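Long-range contacts in GTPase activator-like protein (Chaetomium thermophilum, PDB 5HIU), which probably acts as a GTPase activator as part of the full-length TSC2 protein, of which this chain is the all-helical N-terminal portion: residues 213-218 and 249-254; 233-238 and 270-275; 240-245 and 278-283. All coordinates share one frame; numbering follows the deposited sequence.

Overall arrangement
From the N terminus, the chain meets residues 213-218, then 233-238, 240-245, 249-254, 270-275 and 278-283. Each contact closes a loop of 30 to 32 residues. The three loops cross one another, because all the first segments come before any of the second. Contact 1 joins helix 204-219 to helix 245-261. Contact 2 joins helix 224-240 to helix 266-277. Contact 3 joins the loop after helix 224-240 to the start of helix 281-294. Ile-243 of contact 3 also packs on Val-238 of contact 2 and Cys-251 of contact 1. Contacts 1 and 2 thus each tie a helix to the next but one, while contact 3 links a loop to a later helix.

Contact 1: residues 213-218 and 249-254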
# COMPACT_ATOMS: atom_id res chain seq x y z
N MET A 213 9.31 0.35 -4.53
CA MET A 213 9.78 0.70 -3.20
C MET A 213 8.70 0.42 -2.14
O MET A 213 9.00 -0.13 -1.07
CB MET A 213 10.18 2.18 -3.20
CG MET A 213 10.93 2.68 -1.99
SD MET A 213 12.51 1.87 -1.80
CE MET A 213 12.19 0.75 -0.43
N LEU A 214 7.44 0.77 -2.44
CA LEU A 214 6.35 0.56 -1.49
C LEU A 214 6.06 -0.91 -1.27
O LEU A 214 5.67 -1.32 -0.16
CB LEU A 214 5.08 1.18 -1.99
CG LEU A 214 5.14 2.65 -2.28
CD1 LEU A 214 4.07 2.92 -3.31
CD2 LEU A 214 4.96 3.47 -1.01
N LEU A 215 6.21 -1.70 -2.32
CA LEU A 215 5.87 -3.10 -2.21
C LEU A 215 6.93 -3.83 -1.42
O LEU A 215 6.61 -4.70 -0.62
CB LEU A 215 5.69 -3.71 -3.58
CG LEU A 215 4.56 -3.09 -4.38
CD1 LEU A 215 4.43 -3.85 -5.69
CD2 LEU A 215 3.23 -3.05 -3.64
N LYS A 216 8.19 -3.46 -1.63
CA LYS A 216 9.29 -3.97 -0.81
C LYS A 216 8.89 -3.79 0.66
O LYS A 216 8.74 -4.76 1.42
CB LYS A 216 10.56 -3.16 -1.12
CG LYS A 216 11.89 -3.86 -0.87
CD LYS A 216 13.05 -3.02 -1.42
CE LYS A 216 14.02 -3.88 -2.21
NZ LYS A 216 15.28 -3.17 -2.57
N ILE A 217 8.65 -2.55 1.03
CA ILE A 217 8.28 -2.23 2.39
C ILE A 217 7.06 -3.02 2.85
O ILE A 217 7.01 -3.49 3.98
CB ILE A 217 8.06 -0.72 2.54
CG1 ILE A 217 9.39 0.00 2.33
CG2 ILE A 217 7.48 -0.38 3.90
CD1 ILE A 217 9.23 1.47 2.02
N CYS A 218 6.10 -3.21 1.96
CA CYS A 218 4.94 -4.02 2.26
C CYS A 218 5.31 -5.44 2.67
O CYS A 218 4.83 -5.96 3.67
CB CYS A 218 4.00 -4.07 1.07
SG CYS A 218 2.93 -2.62 0.94
N LYS A 249 0.24 -6.85 -11.49
CA LYS A 249 0.36 -8.14 -10.82
C LYS A 249 0.92 -7.94 -9.41
O LYS A 249 0.36 -8.43 -8.43
CB LYS A 249 1.25 -9.09 -11.62
CG LYS A 249 1.42 -10.45 -10.97
CD LYS A 249 2.17 -11.43 -11.85
CE LYS A 249 2.52 -12.67 -11.04
NZ LYS A 249 2.92 -13.85 -11.86
N TYR A 250 2.02 -7.19 -9.31
CA TYR A 250 2.73 -7.05 -8.05
C TYR A 250 1.87 -6.30 -7.01
O TYR A 250 1.75 -6.75 -5.87
CB TYR A 250 4.10 -6.39 -8.29
CG TYR A 250 5.15 -7.29 -8.96
CD1 TYR A 250 4.81 -8.54 -9.49
CD2 TYR A 250 6.48 -6.88 -9.06
CE1 TYR A 250 5.77 -9.35 -10.07
CE2 TYR A 250 7.44 -7.68 -9.65
CZ TYR A 250 7.07 -8.92 -10.15
OH TYR A 250 8.00 -9.73 -10.73
N CYS A 251 1.25 -5.18 -7.40
CA CYS A 251 0.28 -4.52 -6.49
C CYS A 251 -0.83 -5.49 -6.01
O CYS A 251 -1.10 -5.60 -4.82
CB CYS A 251 -0.38 -3.35 -7.20
SG CYS A 251 0.78 -2.02 -7.57
N ILE A 252 -1.42 -6.22 -6.95
CA ILE A 252 -2.44 -7.19 -6.61
C ILE A 252 -1.87 -8.29 -5.72
O ILE A 252 -2.48 -8.62 -4.68
CB ILE A 252 -3.13 -7.80 -7.86
CG1 ILE A 252 -3.84 -6.71 -8.69
CG2 ILE A 252 -4.15 -8.84 -7.46
CD1 ILE A 252 -4.83 -5.86 -7.91
N GLN A 253 -0.72 -8.86 -6.10
CA GLN A 253 -0.04 -9.79 -5.19
C GLN A 253 0.01 -9.19 -3.79
O GLN A 253 -0.47 -9.79 -2.82
CB GLN A 253 1.40 -10.09 -5.62
CG GLN A 253 1.54 -11.21 -6.62
CD GLN A 253 2.95 -11.79 -6.64
OE1 GLN A 253 3.92 -11.07 -6.45
NE2 GLN A 253 3.05 -13.09 -6.89
N VAL A 254 0.58 -8.00 -3.68
CA VAL A 254 0.90 -7.51 -2.36
C VAL A 254 -0.37 -7.21 -1.60
O VAL A 254 -0.53 -7.65 -0.46
CB VAL A 254 1.85 -6.31 -2.39
CG1 VAL A 254 1.90 -5.61 -1.04
CG2 VAL A 254 3.23 -6.77 -2.79
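Leu-215 and Val-254 carry most of this contact between two nearly parallel helices. The fold is an alpha-solenoid-like stack, with paired helices following one another along the chain. Here helix 204-219 packs against helix 245-261, skipping the helix between them. The local axes are 10.5 Å apart at closest approach and lie at 24° to each other.

The interaction is apolar. Leu-215 points toward the other helix and divides its two methyls between two turns of it. CD1 lies against the CB of Tyr-250, at 3.6 Å, and also reaches the backbone there, with Cys-251 N 3.8 Å from Leu-215 CD1. CD2 rests against Val-254, 3.8 Å from its CB. The side chains of Leu-215 and Tyr-250 cross at about a right angle. Of its side chain, Tyr-250 offers CB, since the ring leads away from Leu-215.

Val-254 is likewise divided. Its CG1 is anti to the backbone N (chi1 166°), which turns that methyl to Cys-218 and leaves CG2 for Leu-215. The valine is thus wedged between two residues of the facing helix that sit three positions apart.

The contact is buried, and helix 224-240 covers one flank. Leu-215 also packs on Ile-234 of that helix, and Cys-218 on Cys-230. Cys-251 turns its CB away from helix segment 213-218, yet it touches Ile-211 earlier on helix 204-219. At the C-terminal end of the contact, Val-254 CG1 sits 3.4 Å from Cys-218 CB and 3.7 Å from Cys-218 SG.

Contact 2: residues 233-238 and 270-275; sequences VIESLV and WHTISI
Glu-235 has CG anti to the backbone N (chi1 -177°) and runs out extended, crossing Thr-272 at about a right angle. Thr-272 has OG1 beside its own backbone N (chi1 -55°), which turns the hydroxyl to the aliphatic part of the glutamate. Thr-272 OG1 lies 3.6 Å from Glu-235 CB.

A water links their polar ends. It is 2.8 Å from Thr-272 OG1, and it makes a weak bond to Glu-235 OE1. That carboxylate oxygen is also hydrogen-bonded to His-232 ND1, one turn earlier. Glu-235 OE2 approaches the His-271 ring obliquely, 3.7 Å from His-271 ND1, with the carboxylate and ring planes 58° apart.

Apolar contacts complete the interface. Val-238 CG2 meets Ile-275 CG2 at 3.4 Å, a tight methyl pair. Ile-275 also sends CD1 to Glu-235 CG. Thr-272 CG2 also lies 3.8 Å from Ile-234 CG2, the two side chains crossing at about a right angle.

The two helices are two apart in the chain and run nearly parallel, as in an alpha-solenoid-like stack. Helix 204-219 covers the Val-233, Ile-234 and Leu-237 side of helix 224-240, with Ile-234 on Leu-215, while helix 179-198 packs on Ser-236 and Leu-237.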
# COMPACT_ATOMS: atom_id res chain seq x y z
N VAL A 233 -0.69 5.03 0.09
CA VAL A 233 0.09 5.58 -1.01
C VAL A 233 -0.44 5.02 -2.32
O VAL A 233 -0.61 5.74 -3.29
CB VAL A 233 1.59 5.34 -0.84
CG1 VAL A 233 2.32 5.47 -2.17
CG2 VAL A 233 2.14 6.33 0.16
N ILE A 234 -0.73 3.74 -2.33
CA ILE A 234 -1.21 3.07 -3.53
C ILE A 234 -2.61 3.52 -3.86
O ILE A 234 -2.92 3.76 -5.01
CB ILE A 234 -1.12 1.54 -3.39
CG1 ILE A 234 0.34 1.13 -3.49
CG2 ILE A 234 -1.92 0.84 -4.49
CD1 ILE A 234 0.59 -0.23 -2.89
N GLU A 235 -3.46 3.64 -2.84
CA GLU A 235 -4.78 4.24 -3.02
C GLU A 235 -4.58 5.57 -3.73
O GLU A 235 -5.26 5.86 -4.69
CB GLU A 235 -5.44 4.41 -1.66
CG GLU A 235 -6.85 4.96 -1.62
CD GLU A 235 -7.36 5.18 -0.19
OE1 GLU A 235 -6.67 4.81 0.79
OE2 GLU A 235 -8.47 5.72 -0.01
N SER A 236 -3.61 6.36 -3.29
CA SER A 236 -3.40 7.65 -3.88
C SER A 236 -3.07 7.49 -5.32
O SER A 236 -3.63 8.19 -6.17
CB SER A 236 -2.26 8.39 -3.21
OG SER A 236 -2.77 9.19 -2.18
N LEU A 237 -2.13 6.60 -5.61
CA LEU A 237 -1.73 6.44 -6.99
C LEU A 237 -2.97 6.21 -7.81
O LEU A 237 -3.25 6.97 -8.74
CB LEU A 237 -0.75 5.29 -7.17
CG LEU A 237 0.68 5.64 -6.84
CD1 LEU A 237 1.57 4.47 -7.22
CD2 LEU A 237 1.15 6.89 -7.56
N VAL A 238 -3.73 5.20 -7.43
CA VAL A 238 -4.88 4.82 -8.24
C VAL A 238 -5.95 5.90 -8.24
O VAL A 238 -6.58 6.14 -9.23
CB VAL A 238 -5.48 3.43 -7.88
CG1 VAL A 238 -4.44 2.35 -8.10
CG2 VAL A 238 -5.98 3.39 -6.46
N TRP A 270 -9.12 -3.78 0.90
CA TRP A 270 -10.19 -4.08 -0.01
C TRP A 270 -10.56 -2.78 -0.70
O TRP A 270 -10.80 -2.73 -1.92
CB TRP A 270 -11.39 -4.71 0.68
CG TRP A 270 -12.52 -4.68 -0.23
CD1 TRP A 270 -13.63 -3.92 -0.13
CD2 TRP A 270 -12.61 -5.36 -1.47
NE1 TRP A 270 -14.42 -4.10 -1.22
CE2 TRP A 270 -13.81 -4.97 -2.08
CE3 TRP A 270 -11.78 -6.26 -2.15
CZ2 TRP A 270 -14.22 -5.47 -3.30
CZ3 TRP A 270 -12.18 -6.73 -3.38
CH2 TRP A 270 -13.39 -6.36 -3.94
N HIS A 271 -10.56 -1.70 0.07
CA HIS A 271 -10.92 -0.39 -0.50
C HIS A 271 -10.02 -0.08 -1.68
O HIS A 271 -10.46 0.27 -2.79
CB HIS A 271 -10.81 0.68 0.57
CG HIS A 271 -11.47 1.96 0.19
ND1 HIS A 271 -10.82 2.94 -0.54
CD2 HIS A 271 -12.73 2.41 0.40
CE1 HIS A 271 -11.65 3.95 -0.74
NE2 HIS A 271 -12.81 3.65 -0.18
N THR A 272 -8.73 -0.26 -1.47
CA THR A 272 -7.78 0.00 -2.53
C THR A 272 -7.95 -0.99 -3.67
O THR A 272 -7.88 -0.60 -4.84
CB THR A 272 -6.35 0.03 -1.97
OG1 THR A 272 -6.29 0.98 -0.90
CG2 THR A 272 -5.38 0.44 -3.02
N ILE A 273 -8.20 -2.25 -3.36
CA ILE A 273 -8.37 -3.24 -4.42
C ILE A 273 -9.66 -2.91 -5.18
O ILE A 273 -9.72 -3.15 -6.40
CB ILE A 273 -8.37 -4.69 -3.89
CG1 ILE A 273 -6.97 -5.10 -3.46
CG2 ILE A 273 -8.83 -5.69 -4.95
CD1 ILE A 273 -6.97 -6.30 -2.53
N SER A 274 -10.68 -2.37 -4.50
CA SER A 274 -11.95 -2.13 -5.17
C SER A 274 -11.74 -1.07 -6.23
O SER A 274 -12.16 -1.23 -7.38
CB SER A 274 -13.07 -1.73 -4.21
OG SER A 274 -12.63 -0.75 -3.29
N ILE A 275 -11.05 0.00 -5.85
CA ILE A 275 -10.75 1.07 -6.78
C ILE A 275 -10.11 0.46 -8.02
O ILE A 275 -10.60 0.65 -9.13
CB ILE A 275 -9.84 2.14 -6.15
CG1 ILE A 275 -10.63 2.94 -5.12
CG2 ILE A 275 -9.28 3.05 -7.22
CD1 ILE A 275 -9.80 3.58 -4.02
O HOH W 1 -7.57 2.20 1.31

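Contact 3: residues 240-245 and 278-283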
# COMPACT_ATOMS: atom_id res chain seq x y z
N PHE A 240 -5.50 9.22 -7.87
CA PHE A 240 -5.11 10.50 -8.53
C PHE A 240 -4.19 10.43 -9.74
O PHE A 240 -4.04 11.41 -10.43
CB PHE A 240 -4.49 11.42 -7.50
CG PHE A 240 -5.40 11.72 -6.35
CD1 PHE A 240 -6.51 12.53 -6.53
CD2 PHE A 240 -5.16 11.19 -5.09
CE1 PHE A 240 -7.36 12.80 -5.47
CE2 PHE A 240 -6.01 11.46 -4.03
CZ PHE A 240 -7.10 12.26 -4.22
N GLY A 241 -3.59 9.27 -9.98
CA GLY A 241 -2.75 9.03 -11.16
C GLY A 241 -3.04 7.65 -11.70
O GLY A 241 -4.21 7.28 -11.88
N SER A 242 -1.97 6.87 -11.94
CA SER A 242 -2.11 5.52 -12.49
C SER A 242 -0.95 4.59 -12.20
O SER A 242 0.20 5.00 -12.18
CB SER A 242 -2.30 5.56 -13.99
OG SER A 242 -2.23 4.24 -14.53
N ILE A 243 -1.29 3.34 -11.97
CA ILE A 243 -0.37 2.22 -11.91
C ILE A 243 -0.11 1.71 -13.35
O ILE A 243 -1.05 1.37 -14.07
CB ILE A 243 -0.98 1.08 -11.07
CG1 ILE A 243 -1.18 1.54 -9.64
CG2 ILE A 243 -0.10 -0.15 -11.07
CD1 ILE A 243 -1.96 0.54 -8.81
N PRO A 244 1.15 1.63 -13.76
CA PRO A 244 1.42 1.11 -15.09
C PRO A 244 1.06 -0.36 -15.15
O PRO A 244 1.13 -1.04 -14.13
CB PRO A 244 2.93 1.29 -15.24
CG PRO A 244 3.34 2.28 -14.20
CD PRO A 244 2.39 2.07 -13.07
N THR A 245 0.72 -0.85 -16.34
CA THR A 245 0.23 -2.22 -16.51
C THR A 245 1.19 -3.27 -15.93
O THR A 245 0.76 -4.19 -15.23
CB THR A 245 -0.08 -2.55 -18.00
OG1 THR A 245 1.10 -2.47 -18.79
CG2 THR A 245 -1.14 -1.59 -18.58
N ARG A 278 -12.56 -1.53 -10.24
CA ARG A 278 -13.51 -0.72 -10.97
C ARG A 278 -12.85 0.19 -12.02
O ARG A 278 -13.48 1.12 -12.51
CB ARG A 278 -14.33 0.11 -9.99
CG ARG A 278 -15.27 -0.71 -9.14
CD ARG A 278 -15.93 0.15 -8.08
NE ARG A 278 -14.97 0.48 -7.04
CZ ARG A 278 -14.99 1.58 -6.29
NH1 ARG A 278 -15.94 2.49 -6.45
NH2 ARG A 278 -14.05 1.77 -5.38
N SER A 279 -11.60 -0.10 -12.38
CA SER A 279 -10.81 0.77 -13.24
C SER A 279 -10.45 -0.03 -14.47
O SER A 279 -10.76 -1.22 -14.55
CB SER A 279 -9.53 1.21 -12.52
OG SER A 279 -8.46 0.32 -12.82
N HIS A 280 -9.78 0.61 -15.43
CA HIS A 280 -9.28 -0.08 -16.63
C HIS A 280 -8.51 -1.35 -16.32
O HIS A 280 -8.43 -2.26 -17.15
CB HIS A 280 -8.43 0.86 -17.48
CG HIS A 280 -7.21 1.38 -16.80
ND1 HIS A 280 -7.24 2.43 -15.89
CD2 HIS A 280 -5.90 1.04 -16.92
CE1 HIS A 280 -6.02 2.68 -15.46
NE2 HIS A 280 -5.19 1.85 -16.07
N HIS A 281 -7.95 -1.43 -15.13
CA HIS A 281 -7.23 -2.62 -14.69
C HIS A 281 -8.17 -3.78 -14.34
O HIS A 281 -7.75 -4.93 -14.28
CB HIS A 281 -6.35 -2.26 -13.50
CG HIS A 281 -5.20 -1.35 -13.84
ND1 HIS A 281 -4.26 -1.65 -14.80
CD2 HIS A 281 -4.84 -0.15 -13.32
CE1 HIS A 281 -3.38 -0.68 -14.87
NE2 HIS A 281 -3.70 0.25 -13.98
N GLY A 282 -9.45 -3.47 -14.10
CA GLY A 282 -10.47 -4.47 -13.76
C GLY A 282 -10.28 -5.78 -14.46
O GLY A 282 -10.04 -6.80 -13.81
N GLN A 283 -10.37 -5.76 -15.78
CA GLN A 283 -10.20 -6.97 -16.59
C GLN A 283 -8.87 -7.66 -16.30
O GLN A 283 -8.84 -8.86 -16.02
CB GLN A 283 -10.32 -6.68 -18.10
CG GLN A 283 -11.76 -6.64 -18.63
CD GLN A 283 -12.59 -7.82 -18.13
OE1 GLN A 283 -12.18 -8.98 -18.26
NE2 GLN A 283 -13.75 -7.53 -17.54
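The carbonyl oxygen of Ile-243 is gripped by two side chains, His-281 and Ser-242. His-281 NE2 donates to it across the contact at 2.9 Å. This bond is weak and bent, with an N-H...O angle of 125°. The oxygen sits at the edge of the imidazole, near its plane, and lies toward CE1, which is 3.2 Å from Ile-243 O. Ser-242 OG also donates weakly to the same oxygen from its own segment, at 3.1 Å.

His-281 is the buried centre of the contact. Its CG is anti to its carbonyl carbon (chi1 -68°), and its ring reaches across to the turn that joins helix 224-240 to helix 245-261. Ile-243 CB is 4.1 Å from His-281 NE2. Thr-245 flanks the ring obliquely, with its CA 4.3 Å from His-281 CE1. The side chain of His-281 also packs on Leu-248 of helix 245-261.

His-280 lies beside it at the surface. The tilted rings meet near their rims, with His-280 NE2 above the His-281 ring. Ser-242 OG is at the edge of the His-280 ring, near its plane.

The base of His-281 is fixed by Ser-279. Ser-279 OG accepts a capping bond from His-281 N, 2.9 Å long and fairly straight at 157°. Ser-279 OG is also hydrogen-bonded to Ile-276 O, so the serine ties the end of helix 266-277 to the start of the next.

The weak bond to Ile-243 O would favour a proton on His-281 NE2. Two weak donors share that oxygen, so neither bond alone probably fixes the loop firmly.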